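Local coordinates for VP4 protein (Tellina virus 1, PDB 3P06) that probably acts as a serine protease that cuts the viral polyprotein into its final products and trims the capsid precursor pre-VP2, at residues L98-A110 / M122-P134. Sequence-based numbering, arbitrary orientation.
Sequences LAFNSWEAAACAA and MVTGAVESGNLSP. With SO4 (sulfate ion), chain B.
Ala105 CB is the apolar centre, with Val123 CG1 3.6 Å away and Val127 CG2 and Leu132 CD2 also against it. A methyl suits this place because the first turn of helix 104-111 lies close to the loop between strands 122-123 and 127-128. Val127 sets CG1 anti to its backbone N (chi1 176°), which leaves CG2 to reach Ala105 and Cys108 SG, while Leu169 of helix 166-173 packs on both Ala105 and Val123. Beside this core, Gly125 grips the type I turn Asn101 to Glu104, which carries the nucleophile, by its backbone: its N donates to Ser102 O at 3.0 Å in an almost straight bond, and its O accepts from Ala105 N. Its phi of 148° and psi of 157° are angles that glycine takes easily. Water 1 ties Ser102 O and Val123 O to Ala106 N. Farther out, Glu104 OE1 takes Val127 N at 2.8 Å, nearly along its C-O axis, and Asn101 ND2 meets OE2 from above the carboxylate plane, fixing its rotation. On the other flank, Thr124 OG1 is hydrogen-bonded to Lys141 NZ, the predicted second active-site residue, and water 2 lies between it and Ser102 OG, itself esterified to the C-terminal Ala194. This is the Ser-Lys active site of a birnavirus VP4 protease, caught as an intramolecular acyl-enzyme, with its nucleophile just before a helix.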
loop_
_atom_site.group_PDB
_atom_site.type_symbol
_atom_site.label_atom_id
_atom_site.label_comp_id
_atom_site.label_asym_id
_atom_site.label_seq_id
_atom_site.Cartn_x
_atom_site.Cartn_y
_atom_site.Cartn_z
ATOM N N LEU A 98 0.348 -4.478 -10.443
ATOM C CA LEU A 98 0.414 -4.798 -9.051
ATOM C C LEU A 98 0.200 -6.291 -8.841
ATOM O O LEU A 98 -0.746 -6.855 -9.371
ATOM C CB LEU A 98 -0.716 -4.075 -8.308
ATOM C CG LEU A 98 -0.785 -4.375 -6.818
ATOM C CD1 LEU A 98 0.444 -3.701 -6.017
ATOM C CD2 LEU A 98 -2.085 -3.839 -6.318
ATOM N N ALA A 99 1.060 -6.919 -8.062
ATOM C CA ALA A 99 1.038 -8.376 -7.857
ATOM C C ALA A 99 1.095 -8.711 -6.394
ATOM O O ALA A 99 1.659 -7.955 -5.620
ATOM C CB ALA A 99 2.236 -9.052 -8.606
ATOM N N PHE A 100 0.482 -9.852 -6.026
ATOM C CA PHE A 100 0.551 -10.469 -4.689
ATOM C C PHE A 100 -0.307 -9.723 -3.671
ATOM O O PHE A 100 -1.147 -8.921 -4.058
ATOM C CB PHE A 100 2.003 -10.649 -4.265
ATOM C CG PHE A 100 2.938 -11.078 -5.418
ATOM C CD1 PHE A 100 2.449 -11.769 -6.538
ATOM C CD2 PHE A 100 4.281 -10.779 -5.375
ATOM C CE1 PHE A 100 3.322 -12.152 -7.627
ATOM C CE2 PHE A 100 5.159 -11.155 -6.411
ATOM C CZ PHE A 100 4.681 -11.838 -7.554
ATOM N N ASN A 101 -0.133 -9.979 -2.384
ATOM C CA ASN A 101 -1.166 -9.614 -1.446
ATOM C C ASN A 101 -0.623 -8.823 -0.256
ATOM O O ASN A 101 -1.339 -8.574 0.721
ATOM C CB ASN A 101 -1.940 -10.880 -0.992
ATOM C CG ASN A 101 -2.966 -11.323 -2.027
ATOM O OD1 ASN A 101 -2.584 -11.866 -3.053
ATOM N ND2 ASN A 101 -4.295 -11.051 -1.787
ATOM N N SER A 102 0.638 -8.413 -0.346
ATOM C CA SER A 102 1.247 -7.634 0.720
ATOM C C SER A 102 0.723 -6.155 0.896
ATOM O O SER A 102 1.160 -5.448 1.806
ATOM C CB SER A 102 2.745 -7.644 0.491
ATOM O OG SER A 102 3.013 -6.752 -0.627
ATOM N N TRP A 103 -0.213 -5.718 0.045
ATOM C CA TRP A 103 -0.910 -4.405 0.108
ATOM C C TRP A 103 -2.106 -4.497 1.084
ATOM O O TRP A 103 -2.706 -3.486 1.449
ATOM C CB TRP A 103 -1.450 -4.011 -1.291
ATOM C CG TRP A 103 -2.283 -5.115 -1.911
ATOM C CD1 TRP A 103 -1.851 -6.107 -2.758
ATOM C CD2 TRP A 103 -3.673 -5.339 -1.705
ATOM N NE1 TRP A 103 -2.890 -6.917 -3.091
ATOM C CE2 TRP A 103 -4.020 -6.485 -2.434
ATOM C CE3 TRP A 103 -4.673 -4.669 -0.944
ATOM C CZ2 TRP A 103 -5.360 -7.006 -2.457
ATOM C CZ3 TRP A 103 -6.009 -5.182 -0.958
ATOM C CH2 TRP A 103 -6.324 -6.365 -1.675
ATOM N N GLU A 104 -2.451 -5.710 1.516
ATOM C CA GLU A 104 -3.713 -5.880 2.293
ATOM C C GLU A 104 -3.704 -5.236 3.668
ATOM O O GLU A 104 -4.742 -4.747 4.099
ATOM C CB GLU A 104 -4.057 -7.373 2.463
ATOM C CG GLU A 104 -4.294 -8.059 1.126
ATOM C CD GLU A 104 -4.677 -9.551 1.290
ATOM O OE1 GLU A 104 -4.224 -10.186 2.293
ATOM O OE2 GLU A 104 -5.433 -10.089 0.406
ATOM N N ALA A 105 -2.597 -5.330 4.412
ATOM C CA ALA A 105 -2.536 -4.659 5.711
ATOM C C ALA A 105 -2.740 -3.129 5.551
ATOM O O ALA A 105 -3.499 -2.551 6.311
ATOM C CB ALA A 105 -1.232 -4.960 6.458
ATOM N N ALA A 106 -2.112 -2.494 4.552
ATOM C CA ALA A 106 -2.312 -1.066 4.300
ATOM C C ALA A 106 -3.806 -0.726 3.942
ATOM O O ALA A 106 -4.378 0.258 4.427
ATOM C CB ALA A 106 -1.373 -0.579 3.144
ATOM N N ALA A 107 -4.395 -1.538 3.079
ATOM C CA ALA A 107 -5.781 -1.352 2.630
ATOM C C ALA A 107 -6.739 -1.512 3.826
ATOM O O ALA A 107 -7.717 -0.752 3.943
ATOM C CB ALA A 107 -6.128 -2.364 1.575
ATOM N N CYS A 108 -6.486 -2.485 4.700
ATOM C CA CYS A 108 -7.319 -2.597 5.934
ATOM C C CYS A 108 -7.130 -1.388 6.854
ATOM O O CYS A 108 -8.093 -0.897 7.482
ATOM C CB CYS A 108 -6.975 -3.863 6.728
ATOM S SG CYS A 108 -7.495 -5.355 5.833
ATOM N N ALA A 109 -5.879 -0.979 7.035
ATOM C CA ALA A 109 -5.592 0.180 7.872
ATOM C C ALA A 109 -6.168 1.468 7.249
ATOM O O ALA A 109 -6.719 2.288 7.975
ATOM C CB ALA A 109 -4.103 0.316 8.179
ATOM N N ALA A 110 -6.122 1.623 5.924
ATOM C CA ALA A 110 -6.664 2.805 5.239
ATOM C C ALA A 110 -8.199 2.798 5.383
ATOM O O ALA A 110 -8.826 3.884 5.562
ATOM C CB ALA A 110 -6.326 2.823 3.798
HETATM N N MSE A 122 4.839 3.408 6.693
HETATM C CA MSE A 122 4.456 2.528 5.594
HETATM C C MSE A 122 4.044 1.217 6.229
HETATM O O MSE A 122 4.518 0.870 7.341
HETATM C CB MSE A 122 5.644 2.285 4.664
HETATM C CG MSE A 122 6.123 3.594 4.002
HETATM SE SE MSE A 122 7.504 3.081 2.656
HETATM C CE MSE A 122 6.205 2.809 1.233
ATOM N N VAL A 123 3.194 0.472 5.540
ATOM C CA VAL A 123 2.735 -0.773 6.140
ATOM C C VAL A 123 2.837 -1.934 5.140
ATOM O O VAL A 123 2.482 -1.764 3.994
ATOM C CB VAL A 123 1.273 -0.567 6.642
ATOM C CG1 VAL A 123 0.644 -1.903 7.061
ATOM C CG2 VAL A 123 1.231 0.498 7.829
ATOM N N THR A 124 3.319 -3.100 5.535
ATOM C CA THR A 124 3.346 -4.237 4.588
ATOM C C THR A 124 2.793 -5.486 5.276
ATOM O O THR A 124 3.091 -5.734 6.463
ATOM C CB THR A 124 4.827 -4.520 3.998
ATOM O OG1 THR A 124 4.786 -5.472 2.911
ATOM C CG2 THR A 124 5.742 -5.101 5.042
ATOM N N GLY A 125 2.087 -6.317 4.506
ATOM C CA GLY A 125 1.738 -7.658 4.937
ATOM C C GLY A 125 0.394 -8.097 4.373
ATOM O O GLY A 125 -0.439 -7.265 4.023
ATOM N N ALA A 126 0.196 -9.406 4.295
ATOM C CA ALA A 126 -1.024 -10.003 3.840
ATOM C C ALA A 126 -1.896 -10.171 5.084
ATOM O O ALA A 126 -1.384 -10.178 6.200
ATOM C CB ALA A 126 -0.729 -11.362 3.190
ATOM N N VAL A 127 -3.200 -10.293 4.905
ATOM C CA VAL A 127 -4.115 -10.386 6.057
ATOM C C VAL A 127 -4.910 -11.642 5.923
ATOM O O VAL A 127 -5.394 -11.960 4.834
ATOM C CB VAL A 127 -5.058 -9.132 6.200
ATOM C CG1 VAL A 127 -6.106 -9.282 7.387
ATOM C CG2 VAL A 127 -4.219 -7.832 6.352
ATOM N N GLU A 128 -5.019 -12.382 7.018
ATOM C CA GLU A 128 -5.825 -13.640 7.062
ATOM C C GLU A 128 -6.505 -13.717 8.421
ATOM O O GLU A 128 -5.810 -13.636 9.459
ATOM C CB GLU A 128 -4.940 -14.871 6.836
ATOM C CG GLU A 128 -3.732 -14.921 7.800
ATOM C CD GLU A 128 -4.069 -15.599 9.182
ATOM O OE1 GLU A 128 -4.912 -16.552 9.224
ATOM O OE2 GLU A 128 -3.485 -15.179 10.234
ATOM N N SER A 129 -7.844 -13.784 8.430
ATOM C CA SER A 129 -8.637 -13.823 9.688
ATOM C C SER A 129 -8.190 -12.809 10.770
ATOM O O SER A 129 -7.859 -13.209 11.902
ATOM C CB SER A 129 -8.560 -15.216 10.285
ATOM O OG SER A 129 -8.667 -16.173 9.261
ATOM N N GLY A 130 -8.141 -11.526 10.416
ATOM C CA GLY A 130 -7.814 -10.464 11.367
ATOM C C GLY A 130 -6.385 -10.411 11.883
ATOM O O GLY A 130 -6.070 -9.681 12.848
ATOM N N ASN A 131 -5.509 -11.190 11.264
ATOM C CA ASN A 131 -4.104 -11.155 11.619
ATOM C C ASN A 131 -3.267 -10.878 10.381
ATOM O O ASN A 131 -3.651 -11.235 9.271
ATOM C CB ASN A 131 -3.646 -12.501 12.202
ATOM C CG ASN A 131 -4.003 -12.685 13.670
ATOM O OD1 ASN A 131 -4.148 -11.728 14.444
ATOM N ND2 ASN A 131 -4.128 -13.949 14.065
ATOM N N LEU A 132 -2.107 -10.275 10.593
ATOM C CA LEU A 132 -1.113 -10.184 9.556
ATOM C C LEU A 132 -0.449 -11.535 9.464
ATOM O O LEU A 132 -0.081 -12.104 10.483
ATOM C CB LEU A 132 -0.091 -9.125 9.915
ATOM C CG LEU A 132 -0.458 -7.733 9.428
ATOM C CD1 LEU A 132 -1.593 -7.162 10.258
ATOM C CD2 LEU A 132 0.767 -6.791 9.464
ATOM N N SER A 133 -0.283 -12.046 8.247
ATOM C CA SER A 133 0.520 -13.244 8.032
ATOM C C SER A 133 1.945 -13.086 8.527
ATOM O O SER A 133 2.419 -11.965 8.664
ATOM C CB SER A 133 0.582 -13.544 6.546
ATOM O OG SER A 133 -0.678 -13.975 6.124
ATOM N N PRO A 134 2.673 -14.202 8.734
ATOM C CA PRO A 134 4.106 -13.892 8.978
ATOM C C PRO A 134 4.770 -13.192 7.767
ATOM O O PRO A 134 4.388 -13.355 6.618
ATOM C CB PRO A 134 4.733 -15.244 9.298
ATOM C CG PRO A 134 3.641 -16.266 9.069
ATOM C CD PRO A 134 2.327 -15.588 9.086
HETATM S S SO4 B . 5.849 -8.915 3.031
HETATM O O1 SO4 B . 4.698 -8.496 3.792
HETATM O O2 SO4 B . 7.008 -8.183 3.544
HETATM O O3 SO4 B . 6.008 -10.336 3.253
HETATM O O4 SO4 B . 5.758 -8.758 1.601
HETATM O O HOH W 1 0.177 -3.300 3.185
HETATM O O HOH W 2 4.169 -4.283 0.671
#